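Insecticyanin A form (Manduca sexta, PDB 1Z24) binds biliverdin IX gamma in a hydrophobic pocket, forming a blue protein that, mixed with lipoprotein-bound carotenes, gives hornworms their green camouflage. Local coordinates at residues V105-Y117 and V148-I160. Sequence-based numbering, arbitrary orientation.
Sequences VLATDYKNYAINY and VVDNVLKTFSHLI
Where the lipocalin helix packs on the outside of the beta-barrel, Tyr-113, Ile-115 and Leu-106 of the hairpin meet Val-149, Val-152 and Phe-156 of 148-160, which carries the end of the helix and the loop that follows. The axes of helix segment 148-154 and strand segment 113-117 come within 9.8 Å, with their N-to-C directions 28° apart. Tyr-113 and Ile-115 turn to the helix and Tyr-117 to the loop beyond it, while Asn-116, between Ile-115 and Tyr-117, points the other way and touches the biliverdin. A chi1 of 78° sets Tyr-113 CG between the backbone N and the carbonyl carbon; Val-149 CG2 lies 3.7 Å from Tyr-113 CB, and Val-148 CG1 meets ring atom CE2 from a side chain crossing nearly at right angles. At the middle, Val-152 CG1 bridges both strands, 3.6 Å from Ile-115 CD1 and 3.7 Å from Ala-107 CB. A classic beta bulge places Leu-106 and Ala-107 together opposite Ile-115, and both side chains point to the helix side. Leu-106 CD1 sits over one face of the Phe-156 ring, 4.1 Å from its centroid in a CH-pi contact, and also meets Ile-160 CD1 tip to tip at 3.8 Å. Thr-155 OG1 lies over the opposite face of that ring. Farther along, at the edge of the Tyr-117 ring, Ile-160 CG1 lies 4.0 Å from Tyr-117 CD1. Asp-109 OD1 accepts from Asn-112 N and Tyr-113 N within the hairpin turn; across the apolar interface, the helix's position therefore probably depends on shape and burial, not directional bonds.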
ATOM      1  N   VAL A 105      -8.155 -13.527   6.473  1.00 25.11           N
ATOM      2  CA  VAL A 105      -9.160 -13.899   5.487  1.00 29.01           C
ATOM      3  C   VAL A 105      -9.705 -12.636   4.864  1.00 24.26           C
ATOM      4  O   VAL A 105     -10.435 -11.861   5.502  1.00 29.25           O
ATOM      5  CB  VAL A 105     -10.341 -14.699   6.119  1.00 19.89           C
ATOM      6  CG1 VAL A 105     -11.320 -15.259   5.023  1.00 19.82           C
ATOM      7  CG2 VAL A 105      -9.675 -15.895   6.796  1.00 28.17           C
ATOM      8  N   LEU A 106      -9.328 -12.418   3.608  1.00 15.81           N
ATOM      9  CA  LEU A 106      -9.798 -11.230   2.909  1.00 24.65           C
ATOM     10  C   LEU A 106     -11.267 -11.329   2.510  1.00 40.37           C
ATOM     11  O   LEU A 106     -12.018 -10.359   2.527  1.00 25.32           O
ATOM     12  CB  LEU A 106      -9.017 -11.068   1.594  1.00 26.84           C
ATOM     13  CG  LEU A 106      -7.527 -10.882   1.772  1.00 42.87           C
ATOM     14  CD1 LEU A 106      -6.883 -10.298   0.511  1.00 23.74           C
ATOM     15  CD2 LEU A 106      -7.298 -10.033   3.007  1.00 28.89           C
ATOM     16  N   ALA A 107     -11.675 -12.517   2.119  1.00 24.36           N
ATOM     17  CA  ALA A 107     -13.059 -12.759   1.700  1.00 18.91           C
ATOM     18  C   ALA A 107     -13.399 -14.252   1.589  1.00 24.37           C
ATOM     19  O   ALA A 107     -12.560 -15.092   1.292  1.00 26.47           O
ATOM     20  CB  ALA A 107     -13.168 -12.314   0.252  1.00 23.29           C
ATOM     21  N   THR A 108     -14.660 -14.566   1.830  1.00 28.19           N
ATOM     22  CA  THR A 108     -15.128 -15.918   1.741  1.00 22.27           C
ATOM     23  C   THR A 108     -16.648 -15.990   1.791  1.00 31.82           C
ATOM     24  O   THR A 108     -17.340 -15.156   2.405  1.00 29.96           O
ATOM     25  CB  THR A 108     -14.656 -16.668   2.987  1.00 26.82           C
ATOM     26  OG1 THR A 108     -15.004 -18.034   2.817  1.00 26.97           O
ATOM     27  CG2 THR A 108     -15.325 -16.161   4.296  1.00 21.11           C
ATOM     28  N   ASP A 109     -17.166 -17.025   1.154  1.00 24.08           N
ATOM     29  CA  ASP A 109     -18.613 -17.269   1.177  1.00 35.27           C
ATOM     30  C   ASP A 109     -18.899 -18.472   2.081  1.00 35.38           C
ATOM     31  O   ASP A 109     -19.993 -18.978   2.128  1.00 31.41           O
ATOM     32  CB  ASP A 109     -19.334 -17.549  -0.099  1.00 27.09           C
ATOM     33  CG  ASP A 109     -18.804 -18.762  -0.763  1.00 29.10           C
ATOM     34  OD1 ASP A 109     -17.867 -19.450  -0.359  1.00 33.45           O
ATOM     35  OD2 ASP A 109     -19.480 -18.977  -1.812  1.00 33.29           O
ATOM     36  N   TYR A 110     -17.865 -18.935   2.792  1.00 25.05           N
ATOM     37  CA  TYR A 110     -17.895 -20.055   3.732  1.00 26.60           C
ATOM     38  C   TYR A 110     -18.173 -21.451   3.155  1.00 33.82           C
ATOM     39  O   TYR A 110     -17.541 -22.421   3.565  1.00 35.16           O
ATOM     40  CB  TYR A 110     -18.822 -19.804   4.912  1.00 23.53           C
ATOM     41  CG  TYR A 110     -18.509 -18.549   5.669  1.00 38.11           C
ATOM     42  CD1 TYR A 110     -17.481 -18.623   6.608  1.00 28.40           C
ATOM     43  CD2 TYR A 110     -19.194 -17.337   5.479  1.00 36.38           C
ATOM     44  CE1 TYR A 110     -17.136 -17.515   7.384  1.00 31.90           C
ATOM     45  CE2 TYR A 110     -18.841 -16.210   6.229  1.00 36.42           C
ATOM     46  CZ  TYR A 110     -17.812 -16.312   7.175  1.00 34.91           C
ATOM     47  OH  TYR A 110     -17.446 -15.214   7.894  1.00 25.68           O
ATOM     48  N   LYS A 111     -19.111 -21.568   2.216  1.00 40.21           N
ATOM     49  CA  LYS A 111     -19.427 -22.868   1.631  1.00 30.87           C
ATOM     50  C   LYS A 111     -18.562 -23.224   0.455  1.00 26.66           C
ATOM     51  O   LYS A 111     -18.445 -24.393   0.147  1.00 32.52           O
ATOM     52  CB  LYS A 111     -20.767 -22.866   0.940  1.00 33.70           C
ATOM     53  CG  LYS A 111     -21.780 -22.245   1.816  1.00 39.43           C
ATOM     54  CD  LYS A 111     -22.270 -23.252   2.839  1.00 64.48           C
ATOM     55  CE  LYS A 111     -23.495 -22.763   3.607  1.00100.00           C
ATOM     56  NZ  LYS A 111     -23.180 -22.092   4.894  1.00100.00           N
ATOM     57  N   ASN A 112     -17.972 -22.263  -0.247  1.00 24.33           N
ATOM     58  CA  ASN A 112     -17.183 -22.706  -1.401  1.00 22.36           C
ATOM     59  C   ASN A 112     -15.763 -22.181  -1.559  1.00 33.88           C
ATOM     60  O   ASN A 112     -14.907 -22.895  -2.060  1.00 27.49           O
ATOM     61  CB  ASN A 112     -17.800 -22.066  -2.657  1.00 30.86           C
ATOM     62  CG  ASN A 112     -19.212 -22.475  -2.727  1.00 50.45           C
ATOM     63  OD1 ASN A 112     -19.497 -23.645  -2.814  1.00 32.11           O
ATOM     64  ND2 ASN A 112     -20.093 -21.537  -2.586  1.00 31.44           N
ATOM     65  N   TYR A 113     -15.517 -20.924  -1.208  1.00 27.12           N
ATOM     66  CA  TYR A 113     -14.176 -20.393  -1.390  1.00 30.80           C
ATOM     67  C   TYR A 113     -13.793 -19.442  -0.275  1.00 27.68           C
ATOM     68  O   TYR A 113     -14.640 -18.884   0.459  1.00 26.79           O
ATOM     69  CB  TYR A 113     -14.098 -19.591  -2.751  1.00 19.96           C
ATOM     70  CG  TYR A 113     -14.722 -18.216  -2.579  1.00 36.03           C
ATOM     71  CD1 TYR A 113     -13.980 -17.102  -2.151  1.00 28.43           C
ATOM     72  CD2 TYR A 113     -16.089 -18.040  -2.816  1.00 24.93           C
ATOM     73  CE1 TYR A 113     -14.595 -15.868  -1.916  1.00 33.02           C
ATOM     74  CE2 TYR A 113     -16.727 -16.815  -2.611  1.00 32.38           C
ATOM     75  CZ  TYR A 113     -15.966 -15.736  -2.151  1.00 35.72           C
ATOM     76  OH  TYR A 113     -16.581 -14.552  -1.949  1.00 34.72           O
ATOM     77  N   ALA A 114     -12.489 -19.258  -0.198  1.00 26.03           N
ATOM     78  CA  ALA A 114     -11.881 -18.343   0.737  1.00 26.46           C
ATOM     79  C   ALA A 114     -10.635 -17.773   0.101  1.00 25.25           C
ATOM     80  O   ALA A 114      -9.933 -18.478  -0.618  1.00 24.56           O
ATOM     81  CB  ALA A 114     -11.476 -18.901   2.109  1.00 17.93           C
ATOM     82  N   ILE A 115     -10.359 -16.492   0.372  1.00 27.80           N
ATOM     83  CA  ILE A 115      -9.155 -15.810  -0.105  1.00 20.37           C
ATOM     84  C   ILE A 115      -8.416 -15.371   1.158  1.00 21.27           C
ATOM     85  O   ILE A 115      -8.877 -14.471   1.893  1.00 27.83           O
ATOM     86  CB  ILE A 115      -9.380 -14.677  -1.090  1.00 28.36           C
ATOM     87  CG1 ILE A 115     -10.147 -15.211  -2.291  1.00 27.33           C
ATOM     88  CG2 ILE A 115      -8.069 -14.106  -1.585  1.00 22.76           C
ATOM     89  CD1 ILE A 115     -10.725 -14.040  -3.080  1.00 45.51           C
ATOM     90  N   ASN A 116      -7.285 -16.053   1.420  1.00 19.59           N
ATOM     91  CA  ASN A 116      -6.421 -15.826   2.593  1.00 19.76           C
ATOM     92  C   ASN A 116      -5.138 -15.118   2.222  1.00 30.13           C
ATOM     93  O   ASN A 116      -4.662 -15.242   1.098  1.00 22.08           O
ATOM     94  CB  ASN A 116      -6.122 -17.159   3.316  1.00 25.73           C
ATOM     95  CG  ASN A 116      -7.297 -17.620   4.160  1.00 21.58           C
ATOM     96  OD1 ASN A 116      -7.158 -18.444   5.044  1.00 35.17           O
ATOM     97  ND2 ASN A 116      -8.410 -17.103   3.892  1.00 24.48           N
ATOM     98  N   TYR A 117      -4.582 -14.380   3.167  1.00 22.58           N
ATOM     99  CA  TYR A 117      -3.370 -13.644   2.867  1.00 24.71           C
ATOM    100  C   TYR A 117      -2.537 -13.322   4.086  1.00 26.97           C
ATOM    101  O   TYR A 117      -2.991 -13.489   5.167  1.00 21.05           O
ATOM    102  CB  TYR A 117      -3.966 -12.298   2.407  1.00 20.44           C
ATOM    103  CG  TYR A 117      -3.129 -11.004   2.361  1.00 26.82           C
ATOM    104  CD1 TYR A 117      -2.590 -10.568   1.148  1.00 28.66           C
ATOM    105  CD2 TYR A 117      -2.933 -10.226   3.506  1.00 25.91           C
ATOM    106  CE1 TYR A 117      -1.849  -9.387   1.039  1.00 28.27           C
ATOM    107  CE2 TYR A 117      -2.208  -9.035   3.420  1.00 24.36           C
ATOM    108  CZ  TYR A 117      -1.681  -8.624   2.193  1.00 27.61           C
ATOM    109  OH  TYR A 117      -0.983  -7.460   2.123  1.00 29.66           O
ATOM    110  N   VAL A 148     -16.876 -16.065  -9.479  1.00 27.39           N
ATOM    111  CA  VAL A 148     -17.043 -15.324  -8.267  1.00 22.71           C
ATOM    112  C   VAL A 148     -15.680 -14.927  -7.704  1.00 31.31           C
ATOM    113  O   VAL A 148     -15.385 -13.749  -7.467  1.00 28.64           O
ATOM    114  CB  VAL A 148     -17.801 -16.145  -7.266  1.00 27.09           C
ATOM    115  CG1 VAL A 148     -17.656 -15.414  -5.920  1.00 24.49           C
ATOM    116  CG2 VAL A 148     -19.297 -16.035  -7.684  1.00 22.84           C
ATOM    117  N   VAL A 149     -14.833 -15.923  -7.588  1.00 28.77           N
ATOM    118  CA  VAL A 149     -13.488 -15.714  -7.071  1.00 29.61           C
ATOM    119  C   VAL A 149     -12.713 -14.676  -7.872  1.00 27.75           C
ATOM    120  O   VAL A 149     -12.071 -13.775  -7.360  1.00 27.02           O
ATOM    121  CB  VAL A 149     -12.773 -17.089  -7.123  1.00 30.20           C
ATOM    122  CG1 VAL A 149     -11.282 -16.958  -6.927  1.00 27.56           C
ATOM    123  CG2 VAL A 149     -13.315 -17.989  -6.031  1.00 26.42           C
ATOM    124  N   ASP A 150     -12.781 -14.799  -9.162  1.00 29.04           N
ATOM    125  CA  ASP A 150     -12.053 -13.862  -9.953  1.00 23.33           C
ATOM    126  C   ASP A 150     -12.507 -12.441  -9.783  1.00 40.03           C
ATOM    127  O   ASP A 150     -11.721 -11.513  -9.905  1.00 26.91           O
ATOM    128  CB  ASP A 150     -12.327 -14.083 -11.434  1.00 32.24           C
ATOM    129  CG  ASP A 150     -11.679 -15.267 -12.090  1.00 51.12           C
ATOM    130  OD1 ASP A 150     -12.146 -15.695 -13.155  1.00 64.06           O
ATOM    131  OD2 ASP A 150     -10.624 -15.773 -11.425  1.00 41.56           O
ATOM    132  N   ASN A 151     -13.775 -12.249  -9.552  1.00 28.45           N
ATOM    133  CA  ASN A 151     -14.237 -10.881  -9.414  1.00 22.05           C
ATOM    134  C   ASN A 151     -13.896 -10.305  -8.058  1.00 25.73           C
ATOM    135  O   ASN A 151     -13.641  -9.114  -7.910  1.00 27.94           O
ATOM    136  CB  ASN A 151     -15.721 -10.873  -9.602  1.00 22.84           C
ATOM    137  CG  ASN A 151     -16.061 -10.622 -11.059  1.00 29.42           C
ATOM    138  OD1 ASN A 151     -16.286  -9.471 -11.459  1.00 29.78           O
ATOM    139  ND2 ASN A 151     -16.094 -11.691 -11.870  1.00 21.23           N
ATOM    140  N   VAL A 152     -13.896 -11.164  -7.059  1.00 33.15           N
ATOM    141  CA  VAL A 152     -13.573 -10.721  -5.717  1.00 30.51           C
ATOM    142  C   VAL A 152     -12.079 -10.340  -5.668  1.00 39.76           C
ATOM    143  O   VAL A 152     -11.675  -9.241  -5.162  1.00 30.00           O
ATOM    144  CB  VAL A 152     -13.973 -11.801  -4.686  1.00 24.44           C
ATOM    145  CG1 VAL A 152     -13.314 -11.532  -3.340  1.00 32.07           C
ATOM    146  CG2 VAL A 152     -15.455 -11.744  -4.351  1.00 22.22           C
ATOM    147  N   LEU A 153     -11.286 -11.265  -6.194  1.00 24.65           N
ATOM    148  CA  LEU A 153      -9.856 -11.065  -6.252  1.00 38.11           C
ATOM    149  C   LEU A 153      -9.516  -9.745  -6.893  1.00 31.57           C
ATOM    150  O   LEU A 153      -8.672  -9.047  -6.417  1.00 33.65           O
ATOM    151  CB  LEU A 153      -9.172 -12.020  -7.210  1.00 30.45           C
ATOM    152  CG  LEU A 153      -8.508 -13.123  -6.482  1.00 36.41           C
ATOM    153  CD1 LEU A 153      -7.804 -13.834  -7.582  1.00 38.22           C
ATOM    154  CD2 LEU A 153      -7.502 -12.617  -5.450  1.00 26.69           C
ATOM    155  N   LYS A 154     -10.256  -9.420  -7.893  1.00 26.68           N
ATOM    156  CA  LYS A 154     -10.032  -8.168  -8.540  1.00 28.59           C
ATOM    157  C   LYS A 154     -10.135  -6.956  -7.581  1.00 32.80           C
ATOM    158  O   LYS A 154      -9.375  -5.999  -7.630  1.00 29.20           O
ATOM    159  CB  LYS A 154     -11.164  -8.067  -9.513  1.00 40.02           C
ATOM    160  CG  LYS A 154     -10.760  -7.500 -10.828  1.00 30.87           C
ATOM    161  CD  LYS A 154     -11.940  -7.006 -11.667  1.00100.00           C
ATOM    162  CE  LYS A 154     -11.606  -5.910 -12.692  1.00 99.45           C
ATOM    163  NZ  LYS A 154     -11.793  -4.513 -12.212  1.00 29.68           N
ATOM    164  N   THR A 155     -11.013  -7.047  -6.610  1.00 24.78           N
ATOM    165  CA  THR A 155     -11.082  -5.925  -5.717  1.00 22.84           C
ATOM    166  C   THR A 155      -9.862  -5.842  -4.837  1.00 37.63           C
ATOM    167  O   THR A 155      -9.670  -4.904  -4.109  1.00 31.75           O
ATOM    168  CB  THR A 155     -12.323  -5.941  -4.910  1.00 32.18           C
ATOM    169  OG1 THR A 155     -12.125  -6.998  -4.002  1.00 23.42           O
ATOM    170  CG2 THR A 155     -13.394  -6.360  -5.917  1.00 24.42           C
ATOM    171  N   PHE A 156      -9.020  -6.833  -4.899  1.00 25.07           N
ATOM    172  CA  PHE A 156      -7.781  -6.826  -4.087  1.00 24.19           C
ATOM    173  C   PHE A 156      -6.504  -6.745  -4.936  1.00 24.94           C
ATOM    174  O   PHE A 156      -5.372  -7.076  -4.514  1.00 26.39           O
ATOM    175  CB  PHE A 156      -7.656  -8.053  -3.168  1.00 28.82           C
ATOM    176  CG  PHE A 156      -8.815  -8.156  -2.198  1.00 31.72           C
ATOM    177  CD1 PHE A 156      -8.907  -7.219  -1.175  1.00 44.12           C
ATOM    178  CD2 PHE A 156      -9.797  -9.149  -2.287  1.00 26.10           C
ATOM    179  CE1 PHE A 156      -9.940  -7.252  -0.243  1.00 29.01           C
ATOM    180  CE2 PHE A 156     -10.839  -9.190  -1.351  1.00 27.23           C
ATOM    181  CZ  PHE A 156     -10.925  -8.231  -0.337  1.00 26.42           C
ATOM    182  N   SER A 157      -6.702  -6.274  -6.172  1.00 24.74           N
ATOM    183  CA  SER A 157      -5.653  -6.143  -7.140  1.00 28.79           C
ATOM    184  C   SER A 157      -4.466  -5.338  -6.631  1.00 27.16           C
ATOM    185  O   SER A 157      -3.352  -5.573  -7.068  1.00 29.55           O
ATOM    186  CB  SER A 157      -6.161  -5.860  -8.571  1.00 29.41           C
ATOM    187  OG  SER A 157      -6.810  -4.593  -8.485  1.00 59.66           O
ATOM    188  N   HIS A 158      -4.687  -4.416  -5.711  1.00 27.55           N
ATOM    189  CA  HIS A 158      -3.593  -3.594  -5.165  1.00 28.84           C
ATOM    190  C   HIS A 158      -2.880  -4.282  -4.030  1.00 34.31           C
ATOM    191  O   HIS A 158      -1.980  -3.728  -3.424  1.00 29.26           O
ATOM    192  CB  HIS A 158      -4.142  -2.251  -4.607  1.00 32.14           C
ATOM    193  CG  HIS A 158      -5.137  -2.416  -3.514  1.00 27.48           C
ATOM    194  ND1 HIS A 158      -6.344  -3.046  -3.706  1.00 25.19           N
ATOM    195  CD2 HIS A 158      -5.082  -2.010  -2.211  1.00 33.77           C
ATOM    196  CE1 HIS A 158      -6.978  -3.029  -2.560  1.00 32.88           C
ATOM    197  NE2 HIS A 158      -6.248  -2.404  -1.639  1.00 34.08           N
ATOM    198  N   LEU A 159      -3.299  -5.483  -3.711  1.00 29.44           N
ATOM    199  CA  LEU A 159      -2.654  -6.164  -2.632  1.00 24.53           C
ATOM    200  C   LEU A 159      -2.098  -7.498  -3.079  1.00 37.51           C
ATOM    201  O   LEU A 159      -1.152  -7.996  -2.490  1.00 24.95           O
ATOM    202  CB  LEU A 159      -3.594  -6.525  -1.497  1.00 30.22           C
ATOM    203  CG  LEU A 159      -4.233  -5.319  -0.882  1.00 32.31           C
ATOM    204  CD1 LEU A 159      -5.288  -5.858   0.057  1.00 26.28           C
ATOM    205  CD2 LEU A 159      -3.194  -4.570  -0.037  1.00 24.65           C
ATOM    206  N   ILE A 160      -2.709  -8.068  -4.108  1.00 30.11           N
ATOM    207  CA  ILE A 160      -2.296  -9.350  -4.626  1.00 27.09           C
ATOM    208  C   ILE A 160      -2.172  -9.355  -6.109  1.00 40.87           C
ATOM    209  O   ILE A 160      -3.099  -9.015  -6.796  1.00 28.96           O
ATOM    210  CB  ILE A 160      -3.283 -10.409  -4.253  1.00 32.74           C
ATOM    211  CG1 ILE A 160      -3.261 -10.579  -2.753  1.00 24.45           C
ATOM    212  CG2 ILE A 160      -3.016 -11.765  -4.925  1.00 27.30           C
ATOM    213  CD1 ILE A 160      -4.565 -11.264  -2.345  1.00 32.59           C
TER